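Local coordinates for PHB depolymerase (Penicillium funiculosum, PDB 2D81), which hydrolyses the ester bonds of the biopolyester polyhydroxybutyrate, using an alpha/beta hydrolase fold that is circularly permuted, at residues P138-G143 with N161-G166; P155-C160 with S239-N244. One frame throughout, in Å; residues are numbered along the deposited sequence.

Contact 1. Residues P138-G143 with N161-G166; sequences PTDFNG and NYDGAG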
loop_
_atom_site.group_PDB
_atom_site.type_symbol
_atom_site.label_atom_id
_atom_site.label_comp_id
_atom_site.label_asym_id
_atom_site.label_seq_id
_atom_site.Cartn_x
_atom_site.Cartn_y
_atom_site.Cartn_z
ATOM N N PRO A 138 5.989 -6.461 9.339
ATOM C CA PRO A 138 6.733 -6.245 10.584
ATOM C C PRO A 138 6.062 -5.325 11.606
ATOM O O PRO A 138 5.816 -4.152 11.328
ATOM C CB PRO A 138 8.054 -5.672 10.090
ATOM C CG PRO A 138 7.604 -4.808 8.942
ATOM C CD PRO A 138 6.583 -5.689 8.228
ATOM N N THR A 139 5.787 -5.862 12.794
ATOM C CA THR A 139 5.345 -5.034 13.916
ATOM C C THR A 139 6.252 -5.293 15.115
ATOM O O THR A 139 7.182 -6.094 15.033
ATOM C CB THR A 139 3.896 -5.356 14.321
ATOM O OG1 THR A 139 3.872 -6.534 15.135
ATOM C CG2 THR A 139 3.044 -5.597 13.084
ATOM N N ASP A 140 5.984 -4.620 16.229
ATOM C CA ASP A 140 6.761 -4.863 17.439
ATOM C C ASP A 140 5.874 -5.305 18.595
ATOM O O ASP A 140 6.215 -5.119 19.760
ATOM C CB ASP A 140 7.551 -3.606 17.820
ATOM C CG ASP A 140 6.661 -2.465 18.274
ATOM O OD1 ASP A 140 5.487 -2.400 17.843
ATOM O OD2 ASP A 140 7.148 -1.618 19.054
ATOM N N PHE A 141 4.734 -5.901 18.266
ATOM C CA PHE A 141 3.853 -6.450 19.286
ATOM C C PHE A 141 3.216 -7.762 18.845
ATOM O O PHE A 141 3.224 -8.109 17.662
ATOM C CB PHE A 141 2.779 -5.421 19.665
ATOM C CG PHE A 141 1.878 -5.020 18.528
ATOM C CD1 PHE A 141 0.625 -5.604 18.378
ATOM C CD2 PHE A 141 2.278 -4.049 17.613
ATOM C CE1 PHE A 141 -0.224 -5.226 17.335
ATOM C CE2 PHE A 141 1.438 -3.665 16.567
ATOM C CZ PHE A 141 0.185 -4.255 16.429
ATOM N N ASN A 142 2.678 -8.497 19.814
ATOM C CA ASN A 142 2.136 -9.826 19.570
ATOM C C ASN A 142 0.655 -9.754 19.212
ATOM O O ASN A 142 -0.211 -10.096 20.020
ATOM C CB ASN A 142 2.342 -10.696 20.814
ATOM C CG ASN A 142 3.804 -10.998 21.074
ATOM O OD1 ASN A 142 4.218 -11.197 22.219
ATOM N ND2 ASN A 142 4.596 -11.048 20.010
ATOM N N GLY A 143 0.374 -9.300 17.995
ATOM C CA GLY A 143 -0.998 -9.235 17.531
ATOM C C GLY A 143 -1.662 -10.598 17.523
ATOM O O GLY A 143 -1.013 -11.614 17.272
ATOM N N ASN A 161 9.945 -7.448 16.130
ATOM C CA ASN A 161 10.680 -6.518 16.981
ATOM C C ASN A 161 11.030 -5.268 16.179
ATOM O O ASN A 161 12.099 -4.677 16.342
ATOM C CB ASN A 161 11.955 -7.182 17.518
ATOM C CG ASN A 161 12.669 -6.327 18.551
ATOM O OD1 ASN A 161 12.048 -5.805 19.478
ATOM N ND2 ASN A 161 13.979 -6.190 18.400
ATOM N N TYR A 162 10.113 -4.880 15.300
ATOM C CA TYR A 162 10.271 -3.673 14.499
ATOM C C TYR A 162 8.902 -3.108 14.157
ATOM O O TYR A 162 8.081 -3.774 13.526
ATOM C CB TYR A 162 11.041 -3.981 13.214
ATOM C CG TYR A 162 11.199 -2.790 12.293
ATOM C CD1 TYR A 162 10.517 -2.728 11.075
ATOM C CD2 TYR A 162 12.040 -1.731 12.633
ATOM C CE1 TYR A 162 10.677 -1.633 10.212
ATOM C CE2 TYR A 162 12.205 -0.635 11.781
ATOM C CZ TYR A 162 11.525 -0.593 10.575
ATOM O OH TYR A 162 11.705 0.485 9.734
ATOM N N ASP A 163 8.666 -1.874 14.587
ATOM C CA ASP A 163 7.404 -1.191 14.348
ATOM C C ASP A 163 7.393 -0.625 12.929
ATOM O O ASP A 163 7.741 0.533 12.712
ATOM C CB ASP A 163 7.234 -0.060 15.366
ATOM C CG ASP A 163 5.899 0.656 15.239
ATOM O OD1 ASP A 163 5.698 1.649 15.965
ATOM O OD2 ASP A 163 5.051 0.232 14.426
ATOM N N GLY A 164 6.996 -1.458 11.969
ATOM C CA GLY A 164 7.013 -1.049 10.576
ATOM C C GLY A 164 6.029 0.058 10.257
ATOM O O GLY A 164 6.368 1.002 9.543
ATOM N N ALA A 165 4.811 -0.057 10.777
ATOM C CA ALA A 165 3.787 0.952 10.526
ATOM C C ALA A 165 4.270 2.306 11.021
ATOM O O ALA A 165 4.154 3.314 10.322
ATOM C CB ALA A 165 2.483 0.567 11.224
ATOM N N GLY A 166 4.820 2.321 12.230
ATOM C CA GLY A 166 5.325 3.555 12.798
ATOM C C GLY A 166 6.484 4.130 12.005
ATOM O O GLY A 166 6.559 5.336 11.786
HETATM O O HOH W 1 4.116 -2.293 15.432
#
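Asp-140 lies against Asp-163 with the two carboxylates stacked, their planes 6° apart. Asp-140 CB rests on the backbone, 3.8 Å from both Tyr-162 N and Asp-163 N. The whole carboxylate lies over Asp-163 CB, with CG and OD1 each 3.8 Å from it and OD2 4.0 Å. OD1 also has a like charge nearby, Asp-163 OD2 at 4.3 Å. Arg-179 forms salt bridges with Asp-140 OD2 and Asp-163 OD1, which probably eases the repulsion. Asp-163 OD1 also accepts from Trp-250 NE1. A lysine in place of Asp-140 would probably leave Arg-179 one carboxylate short and set a like charge beside it. Asp-163, the N-cap of helix 164-173, has CG anti to its backbone N (chi1 -177°), and OD2 takes the capping bond from Gly-166 N at 3.0 Å. Water 1 links this OD2 to Asp-140 N. Two backbone bonds join the end of strand 137-139 to the loop before the helix and to its first residue: Tyr-162 N to Thr-139 O (3.2 Å) and Gly-164 N to Pro-138 O (3.0 Å). Pro-138 CB meets the Tyr-162 ring edge in plane, 4.0 Å from CD1. Tyr-162 OH and Tyr-94 OH are hydrogen-bonded.

Contact 2. Residues P155-C160 with S239-N244; sequences PYISNC and SRFIQN
Ile-157 and Asn-244 cross at about a right angle, and the isoleucine carries most of the contact. Its two branches touch opposite ends of the short helix 240-244. CG2 stands anti to the backbone N and lies 3.8 Å from Asn-244 CB and 3.6 Å from Asn-244 O. CG1 is anti to the carbonyl carbon (chi1 -55°), and the extended chi2 (170°) takes CD1 to the start of the helix. There CD1 packs 3.5 Å from Arg-240 O and 3.7 Å from Phe-241 CA. It also nears Asn-244 CB (4.0 Å) and approaches the Phe-241 ring obliquely, 4.2 Å from CD1 of that ring. Pro-155 adds a looser touch, its CB 4.4 Å from Arg-240 CD. No hydrogen bond crosses; the join is van der Waals packing of the isoleucine against helix backbone and side chains. The Asn-244 amide is held by the loop after strand 137-139, through Asp-146 OD2 and Ala-144 O. Strand 157-159 and the helix run roughly the same way, 26° apart, their axes 9.9 Å apart at closest approach. Phe-241 reaches Tyr-260 on strand 256-260 of the main sheet, and Pro-155 touches Ile-237 of helix 234-237.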
loop_
_atom_site.group_PDB
_atom_site.type_symbol
_atom_site.label_atom_id
_atom_site.label_comp_id
_atom_site.label_asym_id
_atom_site.label_seq_id
_atom_site.Cartn_x
_atom_site.Cartn_y
_atom_site.Cartn_z
ATOM N N PRO A 155 -1.278 -15.208 9.331
ATOM C CA PRO A 155 -1.791 -14.088 8.533
ATOM C C PRO A 155 -0.740 -13.185 7.883
ATOM O O PRO A 155 -1.077 -12.121 7.365
ATOM C CB PRO A 155 -2.628 -13.328 9.546
ATOM C CG PRO A 155 -1.756 -13.413 10.764
ATOM C CD PRO A 155 -1.323 -14.877 10.768
ATOM N N TYR A 156 0.521 -13.605 7.915
ATOM C CA TYR A 156 1.624 -12.797 7.403
ATOM C C TYR A 156 1.710 -11.442 8.106
ATOM O O TYR A 156 1.969 -10.412 7.486
ATOM C CB TYR A 156 1.486 -12.602 5.888
ATOM C CG TYR A 156 1.376 -13.911 5.142
ATOM C CD1 TYR A 156 0.133 -14.455 4.831
ATOM C CD2 TYR A 156 2.517 -14.627 4.784
ATOM C CE1 TYR A 156 0.023 -15.677 4.180
ATOM C CE2 TYR A 156 2.420 -15.854 4.135
ATOM C CZ TYR A 156 1.169 -16.371 3.836
ATOM O OH TYR A 156 1.056 -17.583 3.196
ATOM N N ILE A 157 1.486 -11.465 9.414
ATOM C CA ILE A 157 1.704 -10.306 10.276
ATOM C C ILE A 157 2.423 -10.832 11.515
ATOM O O ILE A 157 1.981 -11.808 12.118
ATOM C CB ILE A 157 0.362 -9.673 10.712
ATOM C CG1 ILE A 157 -0.479 -9.324 9.482
ATOM C CG2 ILE A 157 0.626 -8.425 11.544
ATOM C CD1 ILE A 157 -1.904 -8.918 9.822
ATOM N N SER A 158 3.527 -10.196 11.891
ATOM C CA SER A 158 4.422 -10.779 12.888
ATOM C C SER A 158 4.942 -9.758 13.884
ATOM O O SER A 158 4.964 -8.556 13.612
ATOM C CB SER A 158 5.625 -11.435 12.202
ATOM O OG SER A 158 5.224 -12.431 11.279
ATOM N N ASN A 159 5.376 -10.248 15.040
ATOM C CA ASN A 159 6.227 -9.451 15.911
ATOM C C ASN A 159 7.664 -9.634 15.438
ATOM O O ASN A 159 8.324 -10.611 15.792
ATOM C CB ASN A 159 6.104 -9.909 17.365
ATOM C CG ASN A 159 6.823 -8.980 18.329
ATOM O OD1 ASN A 159 7.721 -8.235 17.936
ATOM N ND2 ASN A 159 6.438 -9.030 19.603
ATOM N N CYS A 160 8.134 -8.702 14.617
ATOM C CA CYS A 160 9.504 -8.729 14.118
ATOM C C CYS A 160 10.413 -7.832 14.947
ATOM O O CYS A 160 11.516 -7.491 14.516
ATOM C CB CYS A 160 9.547 -8.260 12.662
ATOM S SG CYS A 160 8.692 -9.344 11.473
ATOM N N SER A 239 -10.507 -8.995 10.421
ATOM C CA SER A 239 -9.985 -7.666 10.718
ATOM C C SER A 239 -8.524 -7.677 11.167
ATOM O O SER A 239 -8.027 -6.685 11.692
ATOM C CB SER A 239 -10.838 -6.993 11.797
ATOM O OG SER A 239 -10.739 -7.684 13.031
ATOM N N ARG A 240 -7.827 -8.787 10.954
ATOM C CA ARG A 240 -6.470 -8.901 11.474
ATOM C C ARG A 240 -5.457 -7.933 10.868
ATOM O O ARG A 240 -4.547 -7.485 11.563
ATOM C CB ARG A 240 -5.963 -10.340 11.346
ATOM C CG ARG A 240 -6.621 -11.296 12.330
ATOM C CD ARG A 240 -5.829 -12.588 12.469
ATOM N NE ARG A 240 -6.490 -13.548 13.349
ATOM C CZ ARG A 240 -6.761 -13.331 14.633
ATOM N NH1 ARG A 240 -6.428 -12.180 15.201
ATOM N NH2 ARG A 240 -7.364 -14.269 15.351
ATOM N N PHE A 241 -5.591 -7.592 9.590
ATOM C CA PHE A 241 -4.659 -6.622 9.027
ATOM C C PHE A 241 -4.963 -5.246 9.608
ATOM O O PHE A 241 -4.057 -4.495 9.971
ATOM C CB PHE A 241 -4.755 -6.557 7.498
ATOM C CG PHE A 241 -3.639 -5.770 6.856
ATOM C CD1 PHE A 241 -2.446 -6.391 6.494
ATOM C CD2 PHE A 241 -3.769 -4.401 6.645
ATOM C CE1 PHE A 241 -1.397 -5.655 5.931
ATOM C CE2 PHE A 241 -2.729 -3.659 6.084
ATOM C CZ PHE A 241 -1.543 -4.288 5.727
ATOM N N ILE A 242 -6.246 -4.922 9.700
ATOM C CA ILE A 242 -6.665 -3.630 10.222
ATOM C C ILE A 242 -6.168 -3.416 11.650
ATOM O O ILE A 242 -5.780 -2.306 12.018
ATOM C CB ILE A 242 -8.205 -3.505 10.183
ATOM C CG1 ILE A 242 -8.672 -3.493 8.724
ATOM C CG2 ILE A 242 -8.658 -2.239 10.912
ATOM C CD1 ILE A 242 -10.155 -3.727 8.547
ATOM N N GLN A 243 -6.166 -4.480 12.446
ATOM C CA GLN A 243 -5.869 -4.359 13.870
ATOM C C GLN A 243 -4.433 -4.709 14.251
ATOM O O GLN A 243 -3.867 -4.102 15.162
ATOM C CB GLN A 243 -6.821 -5.235 14.684
ATOM C CG GLN A 243 -8.281 -4.837 14.571
ATOM C CD GLN A 243 -9.177 -5.699 15.435
ATOM O OE1 GLN A 243 -9.188 -6.924 15.309
ATOM N NE2 GLN A 243 -9.936 -5.063 16.320
ATOM N N ASN A 244 -3.849 -5.685 13.564
ATOM C CA ASN A 244 -2.566 -6.250 13.980
ATOM C C ASN A 244 -1.337 -5.547 13.395
ATOM O O ASN A 244 -0.214 -5.824 13.813
ATOM C CB ASN A 244 -2.504 -7.737 13.615
ATOM C CG ASN A 244 -3.335 -8.611 14.539
ATOM O OD1 ASN A 244 -4.355 -8.182 15.075
ATOM N ND2 ASN A 244 -2.907 -9.856 14.710
#

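Contacts 1 and 2 have centres 9 Å apart, on the same side of the chain's centre. Each gives one strand to the small parallel sheet of 137-139 and 157-159. Thr-139 O lies 2.8 Å from Cys-160 N, and Thr-139 OG1 lies 2.8 Å from Ser-158 O, both probable hydrogen bonds. The contacts also touch by packing, with Phe-141 CZ 3.1 Å from Asn-244 O. Segment 155-160 runs directly into 161-166, and Cys-160, at the junction, is in a disulfide with Cys-149. Neither contact lines the pocket of the bound hydroxybutyrate trimer. The side chain of Phe-241 is about 11 Å from the ligand and that of Pro-138 about 13 Å. His-135, a pocket residue, comes shortly before strand 137-139.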